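Long-range contact in Abbfa_003403 (Acinetobacter baumannii, PDB 4ZXH), which works as a four-domain nonribosomal peptide synthetase, probably activating an amino acid, loading it on its carrier domain, condensing it and releasing the product: residues 637-647 against 765-773. Numbering follows the deposited sequence.
Sequences VRIGHPSIINF and PTETTVWSS
F647, on the first turns of helix 641-655, lays its ring over V770, a residue just beyond the YGPTE signature of the adenylation domain. Strand 635-640, which leads into this helix, carries the end of the glycine-rich signature loop, so two signature elements of the adenylate-forming fold meet here; in relatives both border the nucleotide site.

The V770 side chain runs at about a right angle to that of F647. Its CB stands 3.7 Å from the ring centroid of F647, 19° off the normal, a CH-pi contact over one face. The W771 side chain runs alongside that of F647: the F647 ring and the five-membered ring of W771 are inclined at 55° to each other, with W771 CD1 3.7 Å from F647 CE1. V770 CG1 sits over a face of the indole, toward its rim, so the valine packs against both rings where they meet, while NE1 of W771 is hydrogen-bonded to Q715. With CG anti to the backbone N (chi1 163°), the F647 ring projects from the helix onto the backbone and side chains of V770 and W771.

Nearer the helix start, T769 faces S643. The T769 methyl CG2 lies 4.0 Å from S643 CB and 4.1 Å from F647 CB, so this apolar branch fills the groove between residues one turn apart. T769 OG1 is hydrogen-bonded to G818 O, which would hold the side chain in this rotation.

On the strand, I639 CD1 bridges two parts of the loop, 3.8 Å from T769 OG1 and 3.7 Å from T766 O. V637 lies aslant T766, with V637 CB 3.9 Å from T766 CG2. V637 CG2 meets E767 CG, 4.1 Å away, as the carboxylate of E767 goes on to bond through OE2 to Y823 OH.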
ATOM      1  N   VAL A 637     -30.931  11.006  25.077  1.00 29.36           N
ATOM      2  CA  VAL A 637     -31.093   9.584  25.278  1.00 21.81           C
ATOM      3  C   VAL A 637     -31.523   9.335  26.706  1.00 33.76           C
ATOM      4  O   VAL A 637     -30.773   9.607  27.641  1.00 35.91           O
ATOM      5  CB  VAL A 637     -29.782   8.815  24.974  1.00 30.02           C
ATOM      6  CG1 VAL A 637     -29.952   7.312  25.251  1.00 24.78           C
ATOM      7  CG2 VAL A 637     -29.344   9.049  23.535  1.00 21.92           C
ATOM      8  N   ARG A 638     -32.741   8.834  26.887  1.00 32.44           N
ATOM      9  CA  ARG A 638     -33.263   8.590  28.228  1.00 27.71           C
ATOM     10  C   ARG A 638     -32.889   7.205  28.697  1.00 24.22           C
ATOM     11  O   ARG A 638     -33.295   6.207  28.111  1.00 27.15           O
ATOM     12  CB  ARG A 638     -34.783   8.757  28.273  1.00 33.86           C
ATOM     13  CG  ARG A 638     -35.255  10.188  28.167  1.00 32.33           C
ATOM     14  CD  ARG A 638     -36.729  10.220  27.843  1.00 33.92           C
ATOM     15  NE  ARG A 638     -37.584   9.987  28.994  1.00 42.89           N
ATOM     16  CZ  ARG A 638     -38.800   9.457  28.927  1.00 46.41           C
ATOM     17  NH1 ARG A 638     -39.292   9.045  27.765  1.00 43.71           N
ATOM     18  NH2 ARG A 638     -39.511   9.310  30.036  1.00 52.16           N
ATOM     19  N   ILE A 639     -32.120   7.151  29.771  1.00 28.68           N
ATOM     20  CA  ILE A 639     -31.625   5.891  30.291  1.00 24.46           C
ATOM     21  C   ILE A 639     -32.331   5.596  31.598  1.00 33.62           C
ATOM     22  O   ILE A 639     -32.470   6.490  32.455  1.00 36.96           O
ATOM     23  CB  ILE A 639     -30.089   5.937  30.488  1.00 21.79           C
ATOM     24  CG1 ILE A 639     -29.412   6.163  29.147  1.00 21.36           C
ATOM     25  CG2 ILE A 639     -29.577   4.645  31.105  1.00 24.79           C
ATOM     26  CD1 ILE A 639     -29.645   5.013  28.159  1.00 22.06           C
ATOM     27  N   GLY A 640     -32.800   4.354  31.728  1.00 36.47           N
ATOM     28  CA  GLY A 640     -33.514   3.888  32.907  1.00 24.12           C
ATOM     29  C   GLY A 640     -32.561   3.283  33.916  1.00 31.95           C
ATOM     30  O   GLY A 640     -31.409   2.974  33.601  1.00 34.82           O
ATOM     31  N   HIS A 641     -33.019   3.122  35.145  1.00 33.14           N
ATOM     32  CA  HIS A 641     -32.118   2.630  36.173  1.00 34.05           C
ATOM     33  C   HIS A 641     -31.804   1.140  36.049  1.00 38.39           C
ATOM     34  O   HIS A 641     -30.701   0.727  36.409  1.00 41.75           O
ATOM     35  CB  HIS A 641     -32.669   2.945  37.561  1.00 33.63           C
ATOM     36  CG  HIS A 641     -32.242   4.285  38.080  1.00 38.85           C
ATOM     37  ND1 HIS A 641     -33.134   5.300  38.355  1.00 43.70           N
ATOM     38  CD2 HIS A 641     -31.010   4.780  38.358  1.00 36.29           C
ATOM     39  CE1 HIS A 641     -32.472   6.358  38.788  1.00 47.11           C
ATOM     40  NE2 HIS A 641     -31.181   6.070  38.790  1.00 42.40           N
ATOM     41  N   PRO A 642     -32.759   0.324  35.558  1.00 46.12           N
ATOM     42  CA  PRO A 642     -32.328  -1.064  35.310  1.00 49.42           C
ATOM     43  C   PRO A 642     -31.095  -1.210  34.382  1.00 41.81           C
ATOM     44  O   PRO A 642     -30.212  -1.989  34.731  1.00 42.76           O
ATOM     45  CB  PRO A 642     -33.575  -1.698  34.690  1.00 29.67           C
ATOM     46  CG  PRO A 642     -34.710  -0.965  35.350  1.00 29.53           C
ATOM     47  CD  PRO A 642     -34.236   0.446  35.572  1.00 27.89           C
ATOM     48  N   SER A 643     -31.017  -0.478  33.267  1.00 34.84           N
ATOM     49  CA  SER A 643     -29.819  -0.512  32.398  1.00 36.25           C
ATOM     50  C   SER A 643     -28.551  -0.213  33.180  1.00 38.07           C
ATOM     51  O   SER A 643     -27.576  -0.939  33.086  1.00 46.34           O
ATOM     52  CB  SER A 643     -29.900   0.508  31.248  1.00 42.11           C
ATOM     53  OG  SER A 643     -31.219   0.671  30.753  1.00 64.41           O
ATOM     54  N   ILE A 644     -28.577   0.885  33.934  1.00 34.91           N
ATOM     55  CA  ILE A 644     -27.414   1.364  34.661  1.00 33.29           C
ATOM     56  C   ILE A 644     -26.869   0.297  35.593  1.00 33.05           C
ATOM     57  O   ILE A 644     -25.679   0.007  35.570  1.00 33.03           O
ATOM     58  CB  ILE A 644     -27.740   2.635  35.482  1.00 36.01           C
ATOM     59  CG1 ILE A 644     -28.077   3.784  34.549  1.00 34.19           C
ATOM     60  CG2 ILE A 644     -26.564   3.043  36.395  1.00 24.51           C
ATOM     61  CD1 ILE A 644     -28.299   5.056  35.263  1.00 32.66           C
ATOM     62  N   ILE A 645     -27.738  -0.294  36.403  1.00 32.67           N
ATOM     63  CA  ILE A 645     -27.281  -1.228  37.411  1.00 29.11           C
ATOM     64  C   ILE A 645     -26.782  -2.520  36.722  1.00 38.47           C
ATOM     65  O   ILE A 645     -25.786  -3.110  37.139  1.00 45.48           O
ATOM     66  CB  ILE A 645     -28.400  -1.497  38.478  1.00 30.05           C
ATOM     67  CG1 ILE A 645     -27.887  -2.426  39.581  1.00 36.16           C
ATOM     68  CG2 ILE A 645     -29.714  -1.996  37.853  1.00 30.36           C
ATOM     69  CD1 ILE A 645     -26.836  -1.763  40.448  1.00 39.60           C
ATOM     70  N   ASN A 646     -27.445  -2.930  35.643  1.00 33.06           N
ATOM     71  CA  ASN A 646     -26.938  -4.014  34.815  1.00 36.50           C
ATOM     72  C   ASN A 646     -25.517  -3.743  34.335  1.00 41.45           C
ATOM     73  O   ASN A 646     -24.652  -4.611  34.397  1.00 44.72           O
ATOM     74  CB  ASN A 646     -27.833  -4.237  33.601  1.00 38.60           C
ATOM     75  CG  ASN A 646     -27.330  -5.355  32.711  1.00 44.55           C
ATOM     76  OD1 ASN A 646     -27.432  -6.534  33.044  1.00 41.04           O
ATOM     77  ND2 ASN A 646     -26.740  -4.980  31.588  1.00 46.24           N
ATOM     78  N   PHE A 647     -25.292  -2.531  33.846  1.00 34.27           N
ATOM     79  CA  PHE A 647     -23.978  -2.126  33.385  1.00 35.24           C
ATOM     80  C   PHE A 647     -22.934  -2.172  34.497  1.00 38.20           C
ATOM     81  O   PHE A 647     -21.896  -2.803  34.355  1.00 41.38           O
ATOM     82  CB  PHE A 647     -24.045  -0.722  32.792  1.00 34.92           C
ATOM     83  CG  PHE A 647     -22.703  -0.054  32.655  1.00 37.46           C
ATOM     84  CD1 PHE A 647     -21.803  -0.469  31.687  1.00 34.82           C
ATOM     85  CD2 PHE A 647     -22.350   0.999  33.487  1.00 35.14           C
ATOM     86  CE1 PHE A 647     -20.582   0.148  31.555  1.00 36.84           C
ATOM     87  CE2 PHE A 647     -21.125   1.616  33.362  1.00 35.46           C
ATOM     88  CZ  PHE A 647     -20.240   1.185  32.403  1.00 37.33           C
ATOM     89  N   PRO A 765     -22.504   2.465  22.294  1.00 34.39           N
ATOM     90  CA  PRO A 765     -23.176   3.740  22.059  1.00 23.07           C
ATOM     91  C   PRO A 765     -23.923   4.167  23.305  1.00 31.54           C
ATOM     92  O   PRO A 765     -24.289   3.301  24.095  1.00 33.39           O
ATOM     93  CB  PRO A 765     -24.151   3.420  20.927  1.00 26.59           C
ATOM     94  CG  PRO A 765     -24.453   1.973  21.119  1.00 33.88           C
ATOM     95  CD  PRO A 765     -23.163   1.350  21.589  1.00 32.93           C
ATOM     96  N   THR A 766     -24.152   5.469  23.464  1.00 30.51           N
ATOM     97  CA  THR A 766     -24.914   6.010  24.576  1.00 21.43           C
ATOM     98  C   THR A 766     -26.299   5.344  24.679  1.00 34.65           C
ATOM     99  O   THR A 766     -26.859   5.202  25.777  1.00 37.82           O
ATOM    100  CB  THR A 766     -25.072   7.560  24.438  1.00 21.64           C
ATOM    101  OG1 THR A 766     -23.787   8.200  24.513  1.00 21.66           O
ATOM    102  CG2 THR A 766     -25.956   8.136  25.538  1.00 24.30           C
ATOM    103  N   GLU A 767     -26.836   4.912  23.540  1.00 32.54           N
ATOM    104  CA  GLU A 767     -28.173   4.318  23.477  1.00 27.19           C
ATOM    105  C   GLU A 767     -28.275   2.917  24.094  1.00 28.57           C
ATOM    106  O   GLU A 767     -29.377   2.398  24.252  1.00 30.82           O
ATOM    107  CB  GLU A 767     -28.651   4.263  22.020  1.00 26.23           C
ATOM    108  CG  GLU A 767     -29.000   5.620  21.400  1.00 33.02           C
ATOM    109  CD  GLU A 767     -27.794   6.358  20.807  1.00 38.22           C
ATOM    110  OE1 GLU A 767     -26.647   6.078  21.232  1.00 25.43           O
ATOM    111  OE2 GLU A 767     -28.000   7.227  19.915  1.00 44.10           O
ATOM    112  N   THR A 768     -27.156   2.297  24.446  1.00 23.71           N
ATOM    113  CA  THR A 768     -27.241   0.978  25.078  1.00 30.27           C
ATOM    114  C   THR A 768     -26.514   0.966  26.410  1.00 30.07           C
ATOM    115  O   THR A 768     -26.139  -0.094  26.927  1.00 27.26           O
ATOM    116  CB  THR A 768     -26.687  -0.156  24.171  1.00 37.73           C
ATOM    117  OG1 THR A 768     -25.364   0.166  23.728  1.00 47.53           O
ATOM    118  CG2 THR A 768     -27.581  -0.344  22.960  1.00 35.64           C
ATOM    119  N   THR A 769     -26.339   2.172  26.942  1.00 23.27           N
ATOM    120  CA  THR A 769     -25.845   2.455  28.305  1.00 34.52           C
ATOM    121  C   THR A 769     -24.341   2.265  28.517  1.00 38.69           C
ATOM    122  O   THR A 769     -23.882   1.178  28.868  1.00 45.03           O
ATOM    123  CB  THR A 769     -26.587   1.625  29.353  1.00 25.55           C
ATOM    124  OG1 THR A 769     -27.994   1.761  29.137  1.00 30.67           O
ATOM    125  CG2 THR A 769     -26.255   2.112  30.748  1.00 27.00           C
ATOM    126  N   VAL A 770     -23.609   3.366  28.321  1.00 39.71           N
ATOM    127  CA  VAL A 770     -22.160   3.486  28.535  1.00 37.65           C
ATOM    128  C   VAL A 770     -21.336   2.525  27.674  1.00 41.27           C
ATOM    129  O   VAL A 770     -20.909   2.885  26.582  1.00 59.24           O
ATOM    130  CB  VAL A 770     -21.776   3.283  30.014  1.00 37.72           C
ATOM    131  CG1 VAL A 770     -20.337   3.711  30.210  1.00 41.49           C
ATOM    132  CG2 VAL A 770     -22.688   4.103  30.937  1.00 22.78           C
ATOM    133  N   TRP A 771     -21.099   1.315  28.159  1.00 36.20           N
ATOM    134  CA  TRP A 771     -20.396   0.326  27.355  1.00 29.77           C
ATOM    135  C   TRP A 771     -21.290  -0.894  27.144  1.00 38.34           C
ATOM    136  O   TRP A 771     -22.158  -1.187  27.971  1.00 40.10           O
ATOM    137  CB  TRP A 771     -19.080  -0.101  28.016  1.00 26.58           C
ATOM    138  CG  TRP A 771     -18.117   1.024  28.423  1.00 34.41           C
ATOM    139  CD1 TRP A 771     -17.610   1.248  29.676  1.00 30.98           C
ATOM    140  CD2 TRP A 771     -17.527   2.032  27.569  1.00 35.48           C
ATOM    141  NE1 TRP A 771     -16.749   2.334  29.655  1.00 32.07           N
ATOM    142  CE2 TRP A 771     -16.691   2.838  28.383  1.00 33.29           C
ATOM    143  CE3 TRP A 771     -17.637   2.343  26.206  1.00 29.98           C
ATOM    144  CZ2 TRP A 771     -15.969   3.927  27.876  1.00 30.22           C
ATOM    145  CZ3 TRP A 771     -16.914   3.430  25.702  1.00 28.21           C
ATOM    146  CH2 TRP A 771     -16.094   4.207  26.539  1.00 27.15           C
ATOM    147  N   SER A 772     -21.067  -1.607  26.041  1.00 37.75           N
ATOM    148  CA  SER A 772     -21.820  -2.823  25.739  1.00 28.79           C
ATOM    149  C   SER A 772     -20.917  -4.027  25.450  1.00 37.51           C
ATOM    150  O   SER A 772     -21.361  -5.172  25.555  1.00 40.95           O
ATOM    151  CB  SER A 772     -22.763  -2.598  24.556  1.00 33.64           C
ATOM    152  OG  SER A 772     -23.986  -2.013  24.972  1.00 38.80           O
ATOM    153  N   SER A 773     -19.666  -3.776  25.079  1.00 29.30           N
ATOM    154  CA  SER A 773     -18.691  -4.853  24.976  1.00 42.41           C
ATOM    155  C   SER A 773     -17.359  -4.408  25.555  1.00 45.39           C
ATOM    156  O   SER A 773     -17.126  -3.209  25.753  1.00 42.17           O
ATOM    157  CB  SER A 773     -18.519  -5.323  23.528  1.00 42.38           C
ATOM    158  OG  SER A 773     -17.913  -4.327  22.732  1.00 51.54           O
TER